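Local atomic coordinates of CofB (Escherichia coli, PDB entry 5AX6), a protein that is a homotrimeric minor pilin of the CFA/III type IVb pilus of enterotoxigenic E. coli and probably helps initiate pilus assembly. Residues A[401-414]-A[434-446]. Sequence-based numbering, arbitrary orientation.
Sequences LSASIASIVADTKD and GQLGYLSGTAIQV
Two strands from the two facing beta-sheets of the C-terminal domain, 401-409 and 438-446, run nearly antiparallel at 163°, their axes 7.9 Å apart at closest approach, and face each other with apolar side chains. Leu401 sets CD2 against both methyls of Val446 (3.8 Å to CG2). In the middle, Thr442 CG2 touches the ends of two isoleucines, 3.6 Å from Ile405 CD1 and equally near Ile408 CD1, while its OG1 is bonded to Thr458 O. Ile408 extends toward the facing strand with CG1 anti to the backbone N (chi1 180°), which also brings CD1 within 4.0 Å of Leu439 CD2. Beyond Val409 the backbones converge. Gly437 N donates a 2.7 Å bond to Ala410 O, and Ala410 centres an inverse gamma turn. Thr412 OG1 then engages both backbone and side chain of Gln435: it donates to O from above the carbonyl plane (2.5 Å) and accepts a hydrogen bond from NE2 (2.7 Å), lying nearly in the side-chain amide plane. Each strand pairs with one of a different neighbouring subunit, carrying the sheets across the trimer interface. The arrangement is that of a beta-sandwich core, closed at one end by polar contacts of Thr412 and Gln435.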
ATOM      1  N   LEU A 401     -14.918   8.455  32.405  1.00 17.57           N
ATOM      2  CA  LEU A 401     -15.978   7.532  32.779  1.00 17.09           C
ATOM      3  C   LEU A 401     -17.217   8.336  33.138  1.00 15.77           C
ATOM      4  O   LEU A 401     -17.128   9.350  33.817  1.00 18.02           O
ATOM      5  CB  LEU A 401     -15.541   6.631  33.949  1.00 18.34           C
ATOM      6  CG  LEU A 401     -16.520   5.542  34.401  1.00 17.72           C
ATOM      7  CD1 LEU A 401     -15.796   4.347  35.014  1.00 20.70           C
ATOM      8  CD2 LEU A 401     -17.581   6.071  35.375  1.00 17.14           C
ATOM      9  N   SER A 402     -18.369   7.892  32.641  1.00 18.35           N
ATOM     10  CA  SER A 402     -19.655   8.462  33.031  1.00 18.04           C
ATOM     11  C   SER A 402     -20.604   7.339  33.407  1.00 15.65           C
ATOM     12  O   SER A 402     -20.366   6.179  33.070  1.00 18.05           O
ATOM     13  CB  SER A 402     -20.263   9.303  31.906  1.00 22.79           C
ATOM     14  OG  SER A 402     -19.819  10.644  32.000  1.00 32.40           O
ATOM     15  N   ALA A 403     -21.663   7.682  34.130  1.00 17.33           N
ATOM     16  CA  ALA A 403     -22.678   6.707  34.533  1.00 17.33           C
ATOM     17  C   ALA A 403     -24.066   7.308  34.305  1.00 16.94           C
ATOM     18  O   ALA A 403     -24.321   8.434  34.719  1.00 21.32           O
ATOM     19  CB  ALA A 403     -22.496   6.307  36.002  1.00 20.17           C
ATOM     20  N   SER A 404     -24.936   6.580  33.605  1.00 15.40           N
ATOM     21  CA  SER A 404     -26.316   7.015  33.371  1.00 18.81           C
ATOM     22  C   SER A 404     -27.263   6.033  34.046  1.00 18.47           C
ATOM     23  O   SER A 404     -26.971   4.838  34.100  1.00 17.83           O
ATOM     24  CB  SER A 404     -26.627   7.096  31.874  1.00 18.55           C
ATOM     25  OG  SER A 404     -25.708   7.939  31.201  1.00 26.60           O
ATOM     26  N   ILE A 405     -28.386   6.518  34.568  1.00 15.11           N
ATOM     27  CA  ILE A 405     -29.292   5.640  35.288  1.00 16.48           C
ATOM     28  C   ILE A 405     -29.995   4.643  34.363  1.00 16.16           C
ATOM     29  O   ILE A 405     -30.546   5.024  33.326  1.00 17.86           O
ATOM     30  CB  ILE A 405     -30.367   6.430  36.050  1.00 17.86           C
ATOM     31  CG1 ILE A 405     -29.713   7.421  37.008  1.00 16.85           C
ATOM     32  CG2 ILE A 405     -31.285   5.446  36.781  1.00 15.55           C
ATOM     33  CD1 ILE A 405     -30.709   8.264  37.796  1.00 21.92           C
ATOM     34  N   ALA A 406     -29.977   3.364  34.741  1.00 16.20           N
ATOM     35  CA  ALA A 406     -30.586   2.319  33.922  1.00 16.39           C
ATOM     36  C   ALA A 406     -31.864   1.758  34.551  1.00 25.95           C
ATOM     37  O   ALA A 406     -32.794   1.392  33.839  1.00 31.14           O
ATOM     38  CB  ALA A 406     -29.585   1.199  33.664  1.00 18.28           C
ATOM     39  N   SER A 407     -31.897   1.669  35.878  1.00 18.54           N
ATOM     40  CA  SER A 407     -33.122   1.318  36.625  1.00 17.15           C
ATOM     41  C   SER A 407     -33.000   1.883  38.029  1.00 18.15           C
ATOM     42  O   SER A 407     -31.900   1.958  38.557  1.00 18.17           O
ATOM     43  CB  SER A 407     -33.343  -0.199  36.692  1.00 20.65           C
ATOM     44  OG  SER A 407     -33.906  -0.691  35.489  1.00 19.73           O
ATOM     45  N   ILE A 408     -34.115   2.279  38.636  1.00 18.07           N
ATOM     46  CA  ILE A 408     -34.065   2.867  39.967  1.00 17.32           C
ATOM     47  C   ILE A 408     -35.436   2.781  40.611  1.00 20.42           C
ATOM     48  O   ILE A 408     -36.420   3.234  40.035  1.00 21.04           O
ATOM     49  CB  ILE A 408     -33.590   4.353  39.928  1.00 23.72           C
ATOM     50  CG1 ILE A 408     -33.557   4.951  41.338  1.00 19.70           C
ATOM     51  CG2 ILE A 408     -34.484   5.201  39.014  1.00 19.49           C
ATOM     52  CD1 ILE A 408     -33.054   6.410  41.375  1.00 23.64           C
ATOM     53  N   VAL A 409     -35.513   2.164  41.788  1.00 20.85           N
ATOM     54  CA  VAL A 409     -36.774   2.145  42.527  1.00 19.05           C
ATOM     55  C   VAL A 409     -36.557   2.461  44.003  1.00 19.63           C
ATOM     56  O   VAL A 409     -35.492   2.188  44.577  1.00 23.40           O
ATOM     57  CB  VAL A 409     -37.521   0.780  42.399  1.00 17.25           C
ATOM     58  CG1 VAL A 409     -37.981   0.551  40.958  1.00 22.69           C
ATOM     59  CG2 VAL A 409     -36.638  -0.367  42.888  1.00 25.49           C
ATOM     60  N   ALA A 410     -37.577   3.072  44.595  1.00 24.76           N
ATOM     61  CA  ALA A 410     -37.555   3.451  45.997  1.00 26.54           C
ATOM     62  C   ALA A 410     -37.946   2.264  46.873  1.00 27.74           C
ATOM     63  O   ALA A 410     -39.013   2.255  47.485  1.00 28.10           O
ATOM     64  CB  ALA A 410     -38.490   4.627  46.233  1.00 22.39           C
ATOM     65  N   ASP A 411     -37.088   1.252  46.911  1.00 28.26           N
ATOM     66  CA  ASP A 411     -37.392   0.054  47.684  1.00 29.69           C
ATOM     67  C   ASP A 411     -37.417   0.368  49.190  1.00 30.89           C
ATOM     68  O   ASP A 411     -36.743   1.282  49.654  1.00 25.31           O
ATOM     69  CB  ASP A 411     -36.376  -1.046  47.377  1.00 25.00           C
ATOM     70  CG  ASP A 411     -36.898  -2.444  47.707  1.00 34.42           C
ATOM     71  OD1 ASP A 411     -38.119  -2.598  47.934  1.00 33.27           O
ATOM     72  OD2 ASP A 411     -36.085  -3.391  47.716  1.00 33.14           O
ATOM     73  N   THR A 412     -38.210  -0.390  49.938  1.00 30.77           N
ATOM     74  CA  THR A 412     -38.259  -0.258  51.394  1.00 29.03           C
ATOM     75  C   THR A 412     -38.271  -1.651  52.017  1.00 33.15           C
ATOM     76  O   THR A 412     -38.445  -2.637  51.310  1.00 33.54           O
ATOM     77  CB  THR A 412     -39.493   0.534  51.853  1.00 33.40           C
ATOM     78  OG1 THR A 412     -40.681  -0.109  51.367  1.00 37.72           O
ATOM     79  CG2 THR A 412     -39.432   1.968  51.322  1.00 32.91           C
ATOM     80  N   LYS A 413     -38.073  -1.736  53.331  1.00 37.59           N
ATOM     81  CA  LYS A 413     -38.047  -3.031  54.009  1.00 43.71           C
ATOM     82  C   LYS A 413     -39.378  -3.764  53.865  1.00 43.87           C
ATOM     83  O   LYS A 413     -40.442  -3.149  53.944  1.00 47.20           O
ATOM     84  CB  LYS A 413     -37.718  -2.857  55.493  1.00 48.68           C
ATOM     85  CG  LYS A 413     -36.314  -2.367  55.779  1.00 47.49           C
ATOM     86  CD  LYS A 413     -36.150  -2.064  57.265  1.00 59.38           C
ATOM     87  CE  LYS A 413     -34.696  -1.776  57.625  1.00 62.78           C
ATOM     88  NZ  LYS A 413     -34.350  -2.311  58.980  1.00 63.24           N
ATOM     89  N   ASP A 414     -39.322  -5.073  53.644  1.00 40.43           N
ATOM     90  CA  ASP A 414     -40.545  -5.864  53.621  1.00 46.41           C
ATOM     91  C   ASP A 414     -40.837  -6.390  55.026  1.00 48.47           C
ATOM     92  O   ASP A 414     -40.155  -6.015  55.983  1.00 44.23           O
ATOM     93  CB  ASP A 414     -40.446  -7.012  52.612  1.00 40.00           C
ATOM     94  CG  ASP A 414     -39.458  -8.100  53.031  1.00 47.81           C
ATOM     95  OD1 ASP A 414     -38.737  -7.940  54.041  1.00 44.55           O
ATOM     96  OD2 ASP A 414     -39.395  -9.126  52.322  1.00 50.13           O
ATOM     97  N   GLY A 434     -40.648  -5.460  44.619  1.00 61.39           N
ATOM     98  CA  GLY A 434     -40.288  -4.657  45.778  1.00 53.77           C
ATOM     99  C   GLY A 434     -41.487  -3.991  46.435  1.00 54.47           C
ATOM    100  O   GLY A 434     -42.595  -4.001  45.890  1.00 52.50           O
ATOM    101  N   GLN A 435     -41.263  -3.420  47.617  1.00 50.64           N
ATOM    102  CA  GLN A 435     -42.280  -2.626  48.309  1.00 45.11           C
ATOM    103  C   GLN A 435     -41.880  -1.165  48.210  1.00 39.39           C
ATOM    104  O   GLN A 435     -40.980  -0.720  48.924  1.00 42.16           O
ATOM    105  CB  GLN A 435     -42.411  -3.054  49.774  1.00 46.37           C
ATOM    106  CG  GLN A 435     -43.476  -2.299  50.562  1.00 49.53           C
ATOM    107  CD  GLN A 435     -43.312  -2.452  52.073  1.00 59.00           C
ATOM    108  OE1 GLN A 435     -44.116  -3.108  52.735  1.00 68.79           O
ATOM    109  NE2 GLN A 435     -42.267  -1.837  52.621  1.00 64.54           N
ATOM    110  N   LEU A 436     -42.535  -0.407  47.333  1.00 35.81           N
ATOM    111  CA  LEU A 436     -41.970   0.882  46.938  1.00 36.27           C
ATOM    112  C   LEU A 436     -42.490   2.074  47.740  1.00 36.71           C
ATOM    113  O   LEU A 436     -43.683   2.192  48.015  1.00 36.44           O
ATOM    114  CB  LEU A 436     -42.204   1.120  45.439  1.00 32.07           C
ATOM    115  CG  LEU A 436     -41.570   0.091  44.487  1.00 38.33           C
ATOM    116  CD1 LEU A 436     -41.472   0.636  43.064  1.00 37.91           C
ATOM    117  CD2 LEU A 436     -40.198  -0.401  44.971  1.00 34.85           C
ATOM    118  N   GLY A 437     -41.569   2.954  48.120  1.00 28.12           N
ATOM    119  CA  GLY A 437     -41.927   4.223  48.732  1.00 29.55           C
ATOM    120  C   GLY A 437     -41.890   5.320  47.684  1.00 29.86           C
ATOM    121  O   GLY A 437     -42.086   5.046  46.492  1.00 29.63           O
ATOM    122  N   TYR A 438     -41.649   6.558  48.111  1.00 24.58           N
ATOM    123  CA  TYR A 438     -41.539   7.674  47.174  1.00 26.15           C
ATOM    124  C   TYR A 438     -40.070   7.987  46.941  1.00 29.75           C
ATOM    125  O   TYR A 438     -39.289   8.069  47.880  1.00 24.68           O
ATOM    126  CB  TYR A 438     -42.243   8.930  47.686  1.00 29.17           C
ATOM    127  CG  TYR A 438     -43.645   8.704  48.186  1.00 30.44           C
ATOM    128  CD1 TYR A 438     -44.418   7.656  47.705  1.00 28.59           C
ATOM    129  CD2 TYR A 438     -44.198   9.542  49.144  1.00 29.08           C
ATOM    130  CE1 TYR A 438     -45.713   7.445  48.173  1.00 34.53           C
ATOM    131  CE2 TYR A 438     -45.483   9.336  49.622  1.00 33.78           C
ATOM    132  CZ  TYR A 438     -46.233   8.289  49.132  1.00 36.79           C
ATOM    133  OH  TYR A 438     -47.508   8.092  49.604  1.00 34.79           O
ATOM    134  N   LEU A 439     -39.699   8.159  45.684  1.00 24.40           N
ATOM    135  CA  LEU A 439     -38.316   8.461  45.345  1.00 21.34           C
ATOM    136  C   LEU A 439     -37.994   9.943  45.566  1.00 24.83           C
ATOM    137  O   LEU A 439     -38.755  10.814  45.141  1.00 24.85           O
ATOM    138  CB  LEU A 439     -38.073   8.073  43.884  1.00 23.46           C
ATOM    139  CG  LEU A 439     -36.672   8.009  43.317  1.00 31.81           C
ATOM    140  CD1 LEU A 439     -35.843   7.013  44.122  1.00 26.15           C
ATOM    141  CD2 LEU A 439     -36.792   7.599  41.848  1.00 25.79           C
ATOM    142  N   SER A 440     -36.882  10.236  46.238  1.00 22.56           N
ATOM    143  CA  SER A 440     -36.379  11.611  46.292  1.00 25.86           C
ATOM    144  C   SER A 440     -35.330  11.827  45.204  1.00 26.65           C
ATOM    145  O   SER A 440     -35.021  12.964  44.822  1.00 26.87           O
ATOM    146  CB  SER A 440     -35.782  11.926  47.658  1.00 22.21           C
ATOM    147  OG  SER A 440     -36.801  11.999  48.637  1.00 31.76           O
ATOM    148  N   GLY A 441     -34.771  10.722  44.723  1.00 24.44           N
ATOM    149  CA  GLY A 441     -33.780  10.773  43.663  1.00 26.32           C
ATOM    150  C   GLY A 441     -32.468  10.124  44.044  1.00 25.84           C
ATOM    151  O   GLY A 441     -32.391   9.390  45.022  1.00 23.19           O
ATOM    152  N   THR A 442     -31.423  10.406  43.269  1.00 25.03           N
ATOM    153  CA  THR A 442     -30.123   9.814  43.533  1.00 23.08           C
ATOM    154  C   THR A 442     -29.002  10.745  43.098  1.00 23.84           C
ATOM    155  O   THR A 442     -29.102  11.446  42.082  1.00 19.22           O
ATOM    156  CB  THR A 442     -29.966   8.441  42.821  1.00 24.77           C
ATOM    157  OG1 THR A 442     -28.659   7.913  43.080  1.00 23.31           O
ATOM    158  CG2 THR A 442     -30.137   8.589  41.319  1.00 22.20           C
ATOM    159  N   ALA A 443     -27.940  10.754  43.893  1.00 20.63           N
ATOM    160  CA  ALA A 443     -26.717  11.445  43.546  1.00 18.46           C
ATOM    161  C   ALA A 443     -25.657  10.402  43.240  1.00 21.73           C
ATOM    162  O   ALA A 443     -25.300   9.601  44.105  1.00 22.05           O
ATOM    163  CB  ALA A 443     -26.267  12.370  44.691  1.00 26.27           C
ATOM    164  N   ILE A 444     -25.159  10.405  42.005  1.00 17.16           N
ATOM    165  CA  ILE A 444     -24.165   9.426  41.600  1.00 18.94           C
ATOM    166  C   ILE A 444     -22.845  10.142  41.376  1.00 19.41           C
ATOM    167  O   ILE A 444     -22.763  11.101  40.613  1.00 18.84           O
ATOM    168  CB  ILE A 444     -24.600   8.658  40.333  1.00 15.10           C
ATOM    169  CG1 ILE A 444     -25.871   7.845  40.642  1.00 21.70           C
ATOM    170  CG2 ILE A 444     -23.490   7.714  39.890  1.00 17.05           C
ATOM    171  CD1 ILE A 444     -26.677   7.374  39.408  1.00 18.47           C
ATOM    172  N   GLN A 445     -21.819   9.677  42.074  1.00 17.56           N
ATOM    173  CA  GLN A 445     -20.513  10.314  42.044  1.00 18.07           C
ATOM    174  C   GLN A 445     -19.485   9.376  41.436  1.00 18.77           C
ATOM    175  O   GLN A 445     -19.530   8.165  41.665  1.00 18.61           O
ATOM    176  CB  GLN A 445     -20.085  10.707  43.464  1.00 18.71           C
ATOM    177  CG  GLN A 445     -18.828  11.576  43.558  1.00 18.44           C
ATOM    178  CD  GLN A 445     -18.669  12.155  44.959  1.00 22.51           C
ATOM    179  OE1 GLN A 445     -19.483  12.970  45.400  1.00 22.17           O
ATOM    180  NE2 GLN A 445     -17.642  11.719  45.669  1.00 18.73           N
ATOM    181  N   VAL A 446     -18.572   9.948  40.663  1.00 16.43           N
ATOM    182  CA  VAL A 446     -17.471   9.204  40.085  1.00 15.61           C
ATOM    183  C   VAL A 446     -16.181   9.860  40.506  1.00 15.57           C
ATOM    184  O   VAL A 446     -16.007  11.066  40.313  1.00 18.65           O
ATOM    185  CB  VAL A 446     -17.559   9.160  38.538  1.00 17.19           C
ATOM    186  CG1 VAL A 446     -16.269   8.589  37.936  1.00 15.07           C
ATOM    187  CG2 VAL A 446     -18.798   8.341  38.105  1.00 18.96           C
TER